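Local coordinates for protein GphF (Cystobacter violaceus, PDB 6MFC) that probably decarboxylates an acyl precursor to supply the starter unit in the initiation of polyketide biosynthesis, using a repurposed GNAT-like fold, at residues A[58-70]-A[78-90]. Sequence-based numbering, arbitrary orientation.
Sequences LLRRVTTEPRGCW and IVGATYAQRIAGP
In the GNAT fold of this decarboxylase, helix 55-64 packs on one face of the central sheet, and the chain then turns back into strand 70-74, the antiparallel neighbour of strand 77-87. The buried ring of Tyr-83 lies between this helix and its own strand. Arg-61, its chain extended from CG to NE (chi2 174°), lies over one face of the ring as a cation-pi partner, CZ standing 4.9 Å from the ring centroid. Its guanidinium is turned 75° to the ring and presents an edge, NH1 reaching Tyr-83 CD2 at 3.4 Å, while NE is held by a salt bridge to Glu-57. Leu-58 CD2 packs 3.6 Å from Tyr-83 CZ, Val-62 CG2 touches the ring edge at CE1, and Cys-69 SG makes an oblique sulfur-aromatic contact. Leu-39 of helix 36-46 also touches Tyr-83. Further along the strand, Arg-60 NH2 donates to Gln-85 OE1 (3.2 Å) from above the amide plane. The amide's other end, NE2, is bonded to Leu-101 O and Gln-113 OE1, which would set which end of the amide faces Arg-60. Where the helix ends, Glu-65 folds its bent side chain over the strand; its aliphatic part passes beside Ala-84 O, and OE1 accepts the backbone N of Arg-86 at 3.2 Å from above the carboxylate plane. Trp-70 and Thr-82 form an antiparallel hydrogen-bonded pair, their side chains on the sheet face away from the helix, where Trp-70 meets Phe-135 edge-to-face. Thr-82 N reaches Trp-70 O at 2.9 Å, and Trp-70 N returns the bond to Thr-82 O at 3.0 Å.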
loop_
_atom_site.group_PDB
_atom_site.type_symbol
_atom_site.label_atom_id
_atom_site.label_comp_id
_atom_site.label_asym_id
_atom_site.label_seq_id
_atom_site.Cartn_x
_atom_site.Cartn_y
_atom_site.Cartn_z
ATOM N N LEU A 58 7.958 1.096 11.188
ATOM C CA LEU A 58 8.764 1.386 10.007
ATOM C C LEU A 58 10.097 0.654 10.061
ATOM O O LEU A 58 10.592 0.171 9.037
ATOM C CB LEU A 58 8.978 2.892 9.867
ATOM C CG LEU A 58 7.746 3.683 9.420
ATOM C CD1 LEU A 58 8.107 5.134 9.136
ATOM C CD2 LEU A 58 7.110 3.031 8.200
ATOM N N LEU A 59 10.693 0.554 11.252
ATOM C CA LEU A 59 11.910 -0.237 11.394
ATOM C C LEU A 59 11.617 -1.723 11.243
ATOM O O LEU A 59 12.425 -2.466 10.674
ATOM C CB LEU A 59 12.568 0.043 12.741
ATOM C CG LEU A 59 13.875 -0.701 13.018
ATOM C CD1 LEU A 59 14.989 -0.179 12.124
ATOM C CD2 LEU A 59 14.257 -0.593 14.481
ATOM N N ARG A 60 10.461 -2.173 11.741
ATOM C CA ARG A 60 10.096 -3.582 11.639
ATOM C C ARG A 60 10.014 -4.029 10.185
ATOM O O ARG A 60 10.407 -5.152 9.852
ATOM C CB ARG A 60 8.763 -3.830 12.345
ATOM C CG ARG A 60 8.433 -5.300 12.531
ATOM C CD ARG A 60 6.948 -5.578 12.349
ATOM N NE ARG A 60 6.523 -5.431 10.958
ATOM C CZ ARG A 60 6.743 -6.340 10.011
ATOM N NH1 ARG A 60 7.392 -7.460 10.301
ATOM N NH2 ARG A 60 6.320 -6.128 8.772
ATOM N N ARG A 61 9.507 -3.164 9.304
ATOM C CA ARG A 61 9.367 -3.531 7.897
ATOM C C ARG A 61 10.726 -3.635 7.214
ATOM O O ARG A 61 11.012 -4.619 6.521
ATOM C CB ARG A 61 8.490 -2.510 7.174
ATOM C CG ARG A 61 7.103 -2.344 7.762
ATOM C CD ARG A 61 6.362 -1.211 7.079
ATOM N NE ARG A 61 5.082 -0.936 7.719
ATOM C CZ ARG A 61 4.252 0.029 7.338
ATOM N NH1 ARG A 61 4.571 0.815 6.320
ATOM N NH2 ARG A 61 3.104 0.211 7.977
ATOM N N VAL A 62 11.574 -2.620 7.392
ATOM C CA VAL A 62 12.847 -2.579 6.679
ATOM C C VAL A 62 13.754 -3.719 7.122
ATOM O O VAL A 62 14.477 -4.303 6.306
ATOM C CB VAL A 62 13.518 -1.208 6.871
ATOM C CG1 VAL A 62 14.886 -1.181 6.211
ATOM C CG2 VAL A 62 12.630 -0.107 6.310
ATOM N N THR A 63 13.725 -4.067 8.409
ATOM C CA THR A 63 14.601 -5.116 8.914
ATOM C C THR A 63 14.042 -6.518 8.702
ATOM O O THR A 63 14.818 -7.480 8.688
ATOM C CB THR A 63 14.877 -4.891 10.400
ATOM O OG1 THR A 63 13.647 -4.956 11.134
ATOM C CG2 THR A 63 15.519 -3.526 10.612
ATOM N N THR A 64 12.727 -6.662 8.529
ATOM C CA THR A 64 12.153 -7.988 8.316
ATOM C C THR A 64 12.321 -8.439 6.870
ATOM O O THR A 64 12.734 -9.576 6.611
ATOM C CB THR A 64 10.674 -7.993 8.707
ATOM O OG1 THR A 64 10.548 -7.636 10.091
ATOM C CG2 THR A 64 10.062 -9.366 8.482
ATOM N N GLU A 65 12.003 -7.564 5.916
ATOM C CA GLU A 65 12.181 -7.823 4.489
ATOM C C GLU A 65 13.159 -6.781 3.958
ATOM O O GLU A 65 12.747 -5.786 3.341
ATOM C CB GLU A 65 10.849 -7.770 3.742
ATOM C CG GLU A 65 10.865 -8.435 2.376
ATOM C CD GLU A 65 10.550 -9.917 2.447
ATOM O OE1 GLU A 65 9.742 -10.313 3.314
ATOM O OE2 GLU A 65 11.110 -10.685 1.638
ATOM N N PRO A 66 14.463 -6.971 4.187
ATOM C CA PRO A 66 15.429 -5.928 3.793
ATOM C C PRO A 66 15.466 -5.668 2.300
ATOM O O PRO A 66 15.562 -4.507 1.883
ATOM C CB PRO A 66 16.766 -6.481 4.311
ATOM C CG PRO A 66 16.392 -7.478 5.361
ATOM C CD PRO A 66 15.116 -8.091 4.882
ATOM N N ARG A 67 15.397 -6.715 1.477
ATOM C CA ARG A 67 15.380 -6.561 0.027
ATOM C C ARG A 67 13.967 -6.458 -0.532
ATOM O O ARG A 67 13.738 -6.794 -1.702
ATOM C CB ARG A 67 16.142 -7.710 -0.634
ATOM C CG ARG A 67 17.637 -7.682 -0.352
ATOM C CD ARG A 67 18.431 -8.471 -1.382
ATOM N NE ARG A 67 18.586 -9.876 -1.020
ATOM C CZ ARG A 67 19.330 -10.741 -1.703
ATOM N NH1 ARG A 67 19.985 -10.343 -2.785
ATOM N NH2 ARG A 67 19.422 -12.002 -1.304
ATOM N N GLY A 68 13.013 -5.997 0.274
ATOM C CA GLY A 68 11.651 -5.805 -0.182
ATOM C C GLY A 68 11.130 -4.417 0.128
ATOM O O GLY A 68 9.919 -4.182 0.117
ATOM N N CYS A 69 12.041 -3.489 0.410
ATOM C CA CYS A 69 11.694 -2.102 0.684
ATOM C C CYS A 69 12.614 -1.199 -0.121
ATOM O O CYS A 69 13.827 -1.428 -0.167
ATOM C CB CYS A 69 11.804 -1.788 2.181
ATOM S SG CYS A 69 10.693 -2.763 3.230
ATOM N N TRP A 70 12.038 -0.183 -0.762
ATOM C CA TRP A 70 12.790 0.740 -1.596
ATOM C C TRP A 70 12.460 2.179 -1.229
ATOM O O TRP A 70 11.378 2.477 -0.718
ATOM C CB TRP A 70 12.502 0.527 -3.087
ATOM C CG TRP A 70 12.931 -0.805 -3.603
ATOM C CD1 TRP A 70 14.097 -1.097 -4.248
ATOM C CD2 TRP A 70 12.196 -2.030 -3.524
ATOM N NE1 TRP A 70 14.134 -2.431 -4.575
ATOM C CE2 TRP A 70 12.979 -3.025 -4.142
ATOM C CE3 TRP A 70 10.951 -2.382 -2.992
ATOM C CZ2 TRP A 70 12.559 -4.350 -4.240
ATOM C CZ3 TRP A 70 10.536 -3.696 -3.092
ATOM C CH2 TRP A 70 11.337 -4.664 -3.709
ATOM N N ILE A 78 14.527 11.606 0.443
ATOM C CA ILE A 78 13.619 10.472 0.291
ATOM C C ILE A 78 12.209 11.037 0.137
ATOM O O ILE A 78 11.540 11.345 1.123
ATOM C CB ILE A 78 13.713 9.500 1.469
ATOM C CG1 ILE A 78 15.145 8.986 1.623
ATOM C CG2 ILE A 78 12.743 8.341 1.283
ATOM C CD1 ILE A 78 15.304 7.940 2.698
ATOM N N VAL A 79 11.757 11.183 -1.110
ATOM C CA VAL A 79 10.394 11.627 -1.380
ATOM C C VAL A 79 9.436 10.465 -1.611
ATOM O O VAL A 79 8.219 10.692 -1.693
ATOM C CB VAL A 79 10.342 12.589 -2.587
ATOM C CG1 VAL A 79 11.170 13.829 -2.308
ATOM C CG2 VAL A 79 10.824 11.887 -3.850
ATOM N N GLY A 80 9.941 9.238 -1.715
ATOM C CA GLY A 80 9.094 8.079 -1.920
ATOM C C GLY A 80 9.608 6.840 -1.216
ATOM O O GLY A 80 10.818 6.604 -1.171
ATOM N N ALA A 81 8.699 6.040 -0.662
ATOM C CA ALA A 81 9.063 4.833 0.066
ATOM C C ALA A 81 8.005 3.760 -0.148
ATOM O O ALA A 81 6.804 4.042 -0.098
ATOM C CB ALA A 81 9.227 5.111 1.565
ATOM N N THR A 82 8.458 2.530 -0.381
ATOM C CA THR A 82 7.576 1.384 -0.549
ATOM C C THR A 82 8.034 0.257 0.365
ATOM O O THR A 82 9.219 -0.084 0.390
ATOM C CB THR A 82 7.554 0.905 -2.004
ATOM O OG1 THR A 82 6.898 1.882 -2.819
ATOM C CG2 THR A 82 6.815 -0.415 -2.114
ATOM N N TYR A 83 7.094 -0.314 1.113
ATOM C CA TYR A 83 7.360 -1.435 2.000
ATOM C C TYR A 83 6.610 -2.666 1.510
ATOM O O TYR A 83 5.506 -2.563 0.968
ATOM C CB TYR A 83 6.944 -1.115 3.435
ATOM C CG TYR A 83 7.452 0.217 3.935
ATOM C CD1 TYR A 83 8.681 0.317 4.571
ATOM C CD2 TYR A 83 6.700 1.372 3.774
ATOM C CE1 TYR A 83 9.148 1.533 5.034
ATOM C CE2 TYR A 83 7.159 2.592 4.232
ATOM C CZ TYR A 83 8.384 2.669 4.862
ATOM O OH TYR A 83 8.845 3.883 5.320
ATOM N N ALA A 84 7.215 -3.834 1.708
ATOM C CA ALA A 84 6.592 -5.074 1.270
ATOM C C ALA A 84 7.171 -6.241 2.055
ATOM O O ALA A 84 8.316 -6.196 2.511
ATOM C CB ALA A 84 6.783 -5.298 -0.234
ATOM N N GLN A 85 6.360 -7.285 2.207
ATOM C CA GLN A 85 6.804 -8.536 2.802
ATOM C C GLN A 85 6.175 -9.687 2.034
ATOM O O GLN A 85 5.128 -9.540 1.400
ATOM C CB GLN A 85 6.448 -8.631 4.293
ATOM C CG GLN A 85 4.969 -8.804 4.589
ATOM C CD GLN A 85 4.676 -8.842 6.078
ATOM O OE1 GLN A 85 5.564 -8.621 6.902
ATOM N NE2 GLN A 85 3.427 -9.126 6.430
ATOM N N ARG A 86 6.835 -10.838 2.093
ATOM C CA ARG A 86 6.404 -12.020 1.357
ATOM C C ARG A 86 5.494 -12.858 2.247
ATOM O O ARG A 86 5.896 -13.267 3.343
ATOM C CB ARG A 86 7.616 -12.828 0.896
ATOM C CG ARG A 86 7.315 -13.885 -0.148
ATOM C CD ARG A 86 8.595 -14.345 -0.823
ATOM N NE ARG A 86 8.339 -15.267 -1.925
ATOM C CZ ARG A 86 9.251 -15.628 -2.820
ATOM N NH1 ARG A 86 10.483 -15.141 -2.749
ATOM N NH2 ARG A 86 8.933 -16.473 -3.790
ATOM N N ILE A 87 4.268 -13.100 1.785
ATOM C CA ILE A 87 3.310 -13.899 2.543
ATOM C C ILE A 87 2.905 -15.113 1.719
ATOM O O ILE A 87 3.375 -15.296 0.590
ATOM C CB ILE A 87 2.080 -13.066 2.949
ATOM C CG1 ILE A 87 1.251 -12.697 1.720
ATOM C CG2 ILE A 87 2.505 -11.813 3.696
ATOM C CD1 ILE A 87 0.040 -11.843 2.034
ATOM N N ALA A 88 2.026 -15.948 2.278
ATOM C CA ALA A 88 1.650 -17.196 1.621
ATOM C C ALA A 88 0.966 -16.935 0.283
ATOM O O ALA A 88 1.410 -17.420 -0.764
ATOM C CB ALA A 88 0.746 -18.018 2.542
ATOM N N GLY A 89 -0.122 -16.170 0.301
ATOM C CA GLY A 89 -0.846 -15.855 -0.906
ATOM C C GLY A 89 -1.908 -14.800 -0.681
ATOM O O GLY A 89 -2.035 -14.237 0.411
ATOM N N PRO A 90 -2.691 -14.505 -1.722
ATOM C CA PRO A 90 -3.771 -13.515 -1.565
ATOM C C PRO A 90 -4.820 -13.921 -0.544
ATOM O O PRO A 90 -5.452 -13.046 0.062
ATOM C CB PRO A 90 -4.367 -13.421 -2.977
ATOM C CG PRO A 90 -3.282 -13.910 -3.885
ATOM C CD PRO A 90 -2.560 -14.969 -3.112
#